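Glycoside Hydrolase (Bacteroides uniformis, PDB 5TA0) binds the agarose oligosaccharide neoagarooctaose and, as a glycoside hydrolase of an agarose-degrading pathway, probably cleaves agarose chains. Local coordinates at residues A328-Y333 with P340-L345; T388-R393 with G403-S408. One frame throughout, in Å; residues are numbered along the deposited sequence.

Contact 1. Residues A328-Y333 with P340-L345. With GAL (beta-D-galactopyranose), chain C; AAL (3,6-anhydro-alpha-L-galactopyranose), chain B; SO4 (sulfate ion), chain E.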
loop_
_atom_site.group_PDB
_atom_site.type_symbol
_atom_site.label_atom_id
_atom_site.label_comp_id
_atom_site.label_asym_id
_atom_site.label_seq_id
_atom_site.Cartn_x
_atom_site.Cartn_y
_atom_site.Cartn_z
ATOM N N ALA A 328 7.924 6.984 -0.217
ATOM C CA ALA A 328 8.165 8.354 -0.709
ATOM C C ALA A 328 8.988 8.301 -1.987
ATOM O O ALA A 328 9.823 7.399 -2.185
ATOM C CB ALA A 328 8.904 9.173 0.334
ATOM N N GLN A 329 8.744 9.268 -2.859
ATOM C CA GLN A 329 9.658 9.579 -3.942
ATOM C C GLN A 329 10.364 10.855 -3.511
ATOM O O GLN A 329 9.691 11.822 -3.179
ATOM C CB GLN A 329 8.898 9.768 -5.248
ATOM C CG GLN A 329 9.810 10.180 -6.381
ATOM C CD GLN A 329 9.220 10.056 -7.756
ATOM O OE1 GLN A 329 8.019 9.805 -7.931
ATOM N NE2 GLN A 329 10.091 10.274 -8.770
ATOM N N THR A 330 11.685 10.853 -3.559
ATOM C CA THR A 330 12.488 11.927 -2.956
ATOM C C THR A 330 13.186 12.779 -4.041
ATOM O O THR A 330 14.393 12.785 -4.141
ATOM C CB THR A 330 13.508 11.361 -1.947
ATOM O OG1 THR A 330 14.375 10.427 -2.584
ATOM C CG2 THR A 330 12.806 10.667 -0.762
ATOM N N HIS A 331 12.406 13.516 -4.812
ATOM C CA HIS A 331 12.922 14.167 -6.048
ATOM C C HIS A 331 14.185 14.977 -5.793
ATOM O O HIS A 331 15.162 14.826 -6.501
ATOM C CB HIS A 331 11.920 15.131 -6.627
ATOM C CG HIS A 331 10.646 14.490 -7.033
ATOM N ND1 HIS A 331 9.643 14.215 -6.132
ATOM C CD2 HIS A 331 10.205 14.070 -8.235
ATOM C CE1 HIS A 331 8.640 13.637 -6.766
ATOM N NE2 HIS A 331 8.958 13.524 -8.040
ATOM N N ASP A 332 14.140 15.824 -4.769
ATOM C CA ASP A 332 15.261 16.745 -4.516
ATOM C C ASP A 332 16.516 16.036 -4.045
ATOM O O ASP A 332 17.587 16.657 -3.990
ATOM C CB ASP A 332 14.869 17.839 -3.506
ATOM C CG ASP A 332 13.768 18.782 -4.026
ATOM O OD1 ASP A 332 13.445 18.752 -5.221
ATOM O OD2 ASP A 332 13.203 19.532 -3.199
ATOM N N TYR A 333 16.437 14.740 -3.720
ATOM C CA TYR A 333 17.583 13.941 -3.314
ATOM C C TYR A 333 17.934 12.816 -4.286
ATOM O O TYR A 333 18.832 12.046 -4.023
ATOM C CB TYR A 333 17.330 13.348 -1.924
ATOM C CG TYR A 333 17.455 14.367 -0.841
ATOM C CD1 TYR A 333 16.404 15.209 -0.508
ATOM C CD2 TYR A 333 18.643 14.499 -0.144
ATOM C CE1 TYR A 333 16.549 16.171 0.489
ATOM C CE2 TYR A 333 18.796 15.436 0.853
ATOM C CZ TYR A 333 17.760 16.279 1.155
ATOM O OH TYR A 333 17.947 17.204 2.186
ATOM N N PRO A 340 21.725 8.813 5.098
ATOM C CA PRO A 340 20.769 8.403 6.101
ATOM C C PRO A 340 19.494 9.240 6.055
ATOM O O PRO A 340 18.391 8.694 6.258
ATOM C CB PRO A 340 21.527 8.619 7.414
ATOM C CG PRO A 340 22.967 8.393 7.037
ATOM C CD PRO A 340 23.085 8.980 5.668
ATOM N N TYR A 341 19.603 10.535 5.791
ATOM C CA TYR A 341 18.431 11.396 5.721
ATOM C C TYR A 341 17.463 10.971 4.609
ATOM O O TYR A 341 16.220 10.945 4.806
ATOM C CB TYR A 341 18.823 12.861 5.544
ATOM C CG TYR A 341 17.649 13.787 5.500
ATOM C CD1 TYR A 341 16.857 13.999 6.626
ATOM C CD2 TYR A 341 17.309 14.446 4.332
ATOM C CE1 TYR A 341 15.767 14.846 6.586
ATOM C CE2 TYR A 341 16.219 15.299 4.278
ATOM C CZ TYR A 341 15.446 15.505 5.410
ATOM O OH TYR A 341 14.374 16.360 5.319
ATOM N N ARG A 342 17.992 10.651 3.428
ATOM C CA ARG A 342 17.105 10.220 2.358
ATOM C C ARG A 342 16.350 8.947 2.761
ATOM O O ARG A 342 15.153 8.838 2.489
ATOM C CB ARG A 342 17.890 10.018 1.077
ATOM C CG ARG A 342 16.983 9.858 -0.131
ATOM C CD ARG A 342 17.743 9.789 -1.425
ATOM N NE ARG A 342 18.526 8.572 -1.554
ATOM C CZ ARG A 342 19.503 8.402 -2.435
ATOM N NH1 ARG A 342 20.174 7.262 -2.455
ATOM N NH2 ARG A 342 19.839 9.367 -3.282
ATOM N N ASP A 343 17.023 8.036 3.446
ATOM C CA ASP A 343 16.348 6.841 3.989
ATOM C C ASP A 343 15.254 7.220 5.000
ATOM O O ASP A 343 14.169 6.625 4.976
ATOM C CB ASP A 343 17.328 5.873 4.619
ATOM C CG ASP A 343 18.142 5.061 3.630
ATOM O OD1 ASP A 343 17.848 5.067 2.422
ATOM O OD2 ASP A 343 19.115 4.422 4.102
ATOM N N TRP A 344 15.496 8.199 5.876
ATOM C CA TRP A 344 14.471 8.689 6.806
ATOM C C TRP A 344 13.220 9.167 6.058
ATOM O O TRP A 344 12.080 8.853 6.435
ATOM C CB TRP A 344 15.001 9.815 7.707
ATOM C CG TRP A 344 13.932 10.594 8.383
ATOM C CD1 TRP A 344 13.528 11.865 8.093
ATOM C CD2 TRP A 344 13.044 10.128 9.408
ATOM N NE1 TRP A 344 12.487 12.236 8.892
ATOM C CE2 TRP A 344 12.160 11.187 9.708
ATOM C CE3 TRP A 344 12.913 8.920 10.109
ATOM C CZ2 TRP A 344 11.170 11.083 10.691
ATOM C CZ3 TRP A 344 11.900 8.814 11.073
ATOM C CH2 TRP A 344 11.052 9.892 11.350
ATOM N N LEU A 345 13.419 9.878 4.953
ATOM C CA LEU A 345 12.280 10.346 4.162
ATOM C C LEU A 345 11.407 9.180 3.724
ATOM O O LEU A 345 10.197 9.275 3.780
ATOM C CB LEU A 345 12.720 11.168 2.954
ATOM C CG LEU A 345 13.427 12.494 3.286
ATOM C CD1 LEU A 345 13.802 13.160 1.979
ATOM C CD2 LEU A 345 12.577 13.435 4.123
HETATM C C1 GAL C . 8.769 14.243 -11.982
HETATM C C2 GAL C . 9.524 12.954 -11.737
HETATM C C3 GAL C . 8.645 11.734 -11.993
HETATM C C4 GAL C . 7.316 11.865 -11.262
HETATM C C5 GAL C . 6.662 13.191 -11.627
HETATM C C6 GAL C . 5.300 13.345 -10.980
HETATM O O1 GAL C . 9.551 15.398 -11.623
HETATM O O2 GAL C . 10.655 12.857 -12.600
HETATM O O3 GAL C . 9.413 10.602 -11.570
HETATM O O4 GAL C . 7.506 11.817 -9.840
HETATM O O5 GAL C . 7.551 14.241 -11.218
HETATM O O6 GAL C . 4.708 14.583 -11.378
HETATM C C1 AAL B . 9.002 9.350 -12.124
HETATM C C2 AAL B . 10.268 8.540 -12.402
HETATM C C3 AAL B . 9.870 7.098 -12.594
HETATM C C4 AAL B . 9.193 6.555 -11.367
HETATM C C5 AAL B . 7.876 7.266 -11.500
HETATM C C6 AAL B . 7.546 7.029 -12.955
HETATM O O2 AAL B . 11.193 8.641 -11.311
HETATM O O3 AAL B . 8.840 7.036 -13.599
HETATM O O4 AAL B . 8.985 5.173 -11.545
HETATM O O5 AAL B . 8.115 8.650 -11.234
HETATM S S SO4 E . 13.341 11.588 -10.157
HETATM O O1 SO4 E . 12.833 11.011 -8.891
HETATM O O2 SO4 E . 12.405 11.269 -11.272
HETATM O O3 SO4 E . 14.666 10.993 -10.456
HETATM O O4 SO4 E . 13.448 13.059 -9.986
#
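Y333 lays its ring against Y341 and L345, the closely packed part of the contact. The two tyrosine rings meet obliquely, planes 59° apart, with Y341 CE2 3.6 Å from Y333 CZ. L345 CD1 touches Y333 CD1 at 4.1 Å and also meets the methyl CG2 of T330. Threonine suits this spot because OG1 can bond to N334 while CG2 faces the leucine; a tyrosine suits the Y333 position because its hydroxyl bonds to D485 and K484. R342 runs extended past Y333 CB, then bends at chi3 (68°), so that NH2 donates to Y333 O at 3.0 Å, with the oxygen lying in the guanidinium plane; NH2 also bonds to K336 O. A leucine in its place would probably leave both carbonyls without this shared donor and the loop freer to shift. The fold is an alpha/beta barrel, and 328-333 belongs to the loop that joins strand 321-326 to helix 340-358. The loop's other side is more exposed and faces the bound sugar. There the galactose O4 donates to Q329 OE1 at 2.8 Å and accepts from H331 NE2 at 2.9 Å. Glutamine offers both polarities, its NE2 donating to galactose O3. NE2 also meets a sulfate, probably from the crystallisation liquor.

Contact 2. Residues T388-R393 with G403-S408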
loop_
_atom_site.group_PDB
_atom_site.type_symbol
_atom_site.label_atom_id
_atom_site.label_comp_id
_atom_site.label_asym_id
_atom_site.label_seq_id
_atom_site.Cartn_x
_atom_site.Cartn_y
_atom_site.Cartn_z
ATOM N N THR A 388 18.053 4.467 -5.470
ATOM C CA THR A 388 17.616 5.305 -4.354
ATOM C C THR A 388 16.778 4.603 -3.263
ATOM O O THR A 388 16.420 5.231 -2.287
ATOM C CB THR A 388 16.875 6.559 -4.850
ATOM O OG1 THR A 388 15.688 6.160 -5.528
ATOM C CG2 THR A 388 17.773 7.396 -5.784
ATOM N N ALA A 389 16.517 3.309 -3.393
ATOM C CA ALA A 389 15.673 2.563 -2.424
ATOM C C ALA A 389 16.210 1.159 -2.177
ATOM O O ALA A 389 15.653 0.169 -2.674
ATOM C CB ALA A 389 14.243 2.525 -2.927
ATOM N N ARG A 390 17.313 1.083 -1.440
ATOM C CA ARG A 390 18.047 -0.155 -1.172
ATOM C C ARG A 390 18.123 -0.496 0.301
ATOM O O ARG A 390 18.380 0.366 1.121
ATOM C CB ARG A 390 19.492 -0.063 -1.691
ATOM C CG ARG A 390 19.639 0.019 -3.193
ATOM C CD ARG A 390 21.073 0.278 -3.566
ATOM N NE ARG A 390 21.468 1.599 -3.076
ATOM C CZ ARG A 390 22.701 1.960 -2.714
ATOM N NH1 ARG A 390 23.734 1.146 -2.843
ATOM N NH2 ARG A 390 22.861 3.169 -2.189
ATOM N N MET A 391 17.954 -1.780 0.621
ATOM C CA MET A 391 18.223 -2.316 1.948
ATOM C C MET A 391 19.706 -2.379 2.296
ATOM O O MET A 391 20.047 -2.413 3.479
ATOM C CB MET A 391 17.653 -3.732 2.086
ATOM C CG MET A 391 16.151 -3.806 1.964
ATOM S SD MET A 391 15.269 -2.750 3.139
ATOM C CE MET A 391 15.970 -3.225 4.695
ATOM N N LEU A 392 20.566 -2.411 1.282
ATOM C CA LEU A 392 22.019 -2.540 1.452
ATOM C C LEU A 392 22.689 -1.410 0.704
ATOM O O LEU A 392 22.293 -1.078 -0.419
ATOM C CB LEU A 392 22.535 -3.837 0.846
ATOM C CG LEU A 392 22.015 -5.153 1.390
ATOM C CD1 LEU A 392 22.506 -6.286 0.494
ATOM C CD2 LEU A 392 22.412 -5.340 2.831
ATOM N N ARG A 393 23.770 -0.893 1.292
ATOM C CA ARG A 393 24.611 0.100 0.634
ATOM C C ARG A 393 26.073 -0.242 0.924
ATOM O O ARG A 393 26.371 -0.884 1.924
ATOM C CB ARG A 393 24.216 1.503 1.073
ATOM C CG ARG A 393 24.193 1.771 2.565
ATOM C CD ARG A 393 25.498 2.393 3.022
ATOM N NE ARG A 393 25.575 2.573 4.474
ATOM C CZ ARG A 393 26.695 2.836 5.146
ATOM N NH1 ARG A 393 26.639 2.997 6.464
ATOM N NH2 ARG A 393 27.864 2.932 4.516
ATOM N N GLY A 403 33.671 -0.930 -1.205
ATOM C CA GLY A 403 33.592 -1.624 0.060
ATOM C C GLY A 403 32.443 -2.623 0.042
ATOM O O GLY A 403 31.629 -2.636 -0.890
ATOM N N GLU A 404 32.392 -3.457 1.065
ATOM C CA GLU A 404 31.344 -4.463 1.171
ATOM C C GLU A 404 30.027 -3.823 1.553
ATOM O O GLU A 404 29.979 -2.757 2.156
ATOM C CB GLU A 404 31.708 -5.501 2.224
ATOM C CG GLU A 404 32.978 -6.270 1.908
ATOM C CD GLU A 404 33.027 -7.608 2.610
ATOM O OE1 GLU A 404 33.028 -7.610 3.870
ATOM O OE2 GLU A 404 33.043 -8.634 1.891
ATOM N N TYR A 405 28.944 -4.526 1.242
ATOM C CA TYR A 405 27.618 -4.033 1.573
ATOM C C TYR A 405 27.255 -4.249 3.040
ATOM O O TYR A 405 27.514 -5.309 3.620
ATOM C CB TYR A 405 26.576 -4.731 0.693
ATOM C CG TYR A 405 26.477 -4.198 -0.704
ATOM C CD1 TYR A 405 27.194 -4.746 -1.752
ATOM C CD2 TYR A 405 25.629 -3.138 -0.985
ATOM C CE1 TYR A 405 27.063 -4.263 -3.045
ATOM C CE2 TYR A 405 25.487 -2.649 -2.266
ATOM C CZ TYR A 405 26.189 -3.220 -3.302
ATOM O OH TYR A 405 26.041 -2.750 -4.564
ATOM N N VAL A 406 26.610 -3.243 3.605
ATOM C CA VAL A 406 26.065 -3.249 4.951
ATOM C C VAL A 406 24.614 -2.729 4.861
ATOM O O VAL A 406 24.216 -2.170 3.849
ATOM C CB VAL A 406 26.875 -2.341 5.888
ATOM C CG1 VAL A 406 28.303 -2.862 6.005
ATOM C CG2 VAL A 406 26.877 -0.872 5.443
ATOM N N TYR A 407 23.837 -2.873 5.924
ATOM C CA TYR A 407 22.458 -2.358 5.887
ATOM C C TYR A 407 22.446 -0.855 5.713
ATOM O O TYR A 407 23.251 -0.130 6.318
ATOM C CB TYR A 407 21.690 -2.702 7.149
ATOM C CG TYR A 407 21.296 -4.157 7.276
ATOM C CD1 TYR A 407 20.562 -4.794 6.273
ATOM C CD2 TYR A 407 21.602 -4.880 8.417
ATOM C CE1 TYR A 407 20.179 -6.117 6.398
ATOM C CE2 TYR A 407 21.230 -6.214 8.547
ATOM C CZ TYR A 407 20.511 -6.831 7.535
ATOM O OH TYR A 407 20.119 -8.158 7.636
ATOM N N SER A 408 21.535 -0.374 4.867
ATOM C CA SER A 408 21.149 1.021 4.846
ATOM C C SER A 408 20.319 1.323 6.088
ATOM O O SER A 408 20.069 0.427 6.910
ATOM C CB SER A 408 20.346 1.335 3.600
ATOM O OG SER A 408 19.016 0.802 3.733
HETATM O O HOH W 1 23.733 -1.084 -4.918
HETATM O O HOH W 2 23.660 2.596 6.751
#
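R393 and V406 form the hydrogen-bonded pair of a small antiparallel beta hairpin, strands 392-394 and 405-407. Their backbones exchange two bonds, R393 N to V406 O and V406 N to R393 O, both 2.9 Å. L392 and Y407 make the neighbouring non-hydrogen-bonded pair. Beyond it, S408 N donates to M391 O at 2.9 Å, approaching from well above the carbonyl plane (47° out of it) and so not directed at a lone pair.

Side-chain polar bonding centres on S408. Its OG, placed between the backbone N and the carbonyl carbon (chi1 75°), donates to a lone pair of R390 O at 2.7 Å and caps L410 N in the turn leading to helix 411-416; a small hydroxyl can donate to the loop carbonyl and accept from the turn N-H. R390 itself is held by a salt bridge to E397, while a water links its NH1 to Y405 OH, which also bonds to E376.

Apolar contacts gather round L392. Its CB sits 3.7 Å from Y405 CD2, and its CD2 meets Y407 CD1 at 3.9 Å. L69 of helix 69-76 touches both L392 and Y407, a place for greasy side chains, while the Y407 hydroxyl reaches on to D72.

On the face of R393 and V406, the arginine chain bends at chi2 (96°) and spreads its guanidinium over the valine: V406 CG2 stands 3.7 Å above the centre of that plane. At the edge of the same group, a water accepts from R393 NE and donates to Y407 O.

In the fold
Contact 1 is the more buried of the two and belongs to the barrel, tying a sugar-binding loop to the start of helix 340-358; contact 2 is a partly buried hairpin farther from the centre of the chain. Their chemistry differs accordingly: aromatic and aliphatic packing with a single arginine-to-carbonyl bond in the first, a backbone ladder with bridging waters in the second. Their centres lie about 15 Å apart, yet they touch. D343 OD2, on the helix of contact 1, packs 3.4 Å from S408 CB, and R342 NH1 lies 3.7 Å from T388 CA. Helix 340-358 is thus part of contact 1 and, through D343 and R342, the neighbour of contact 2.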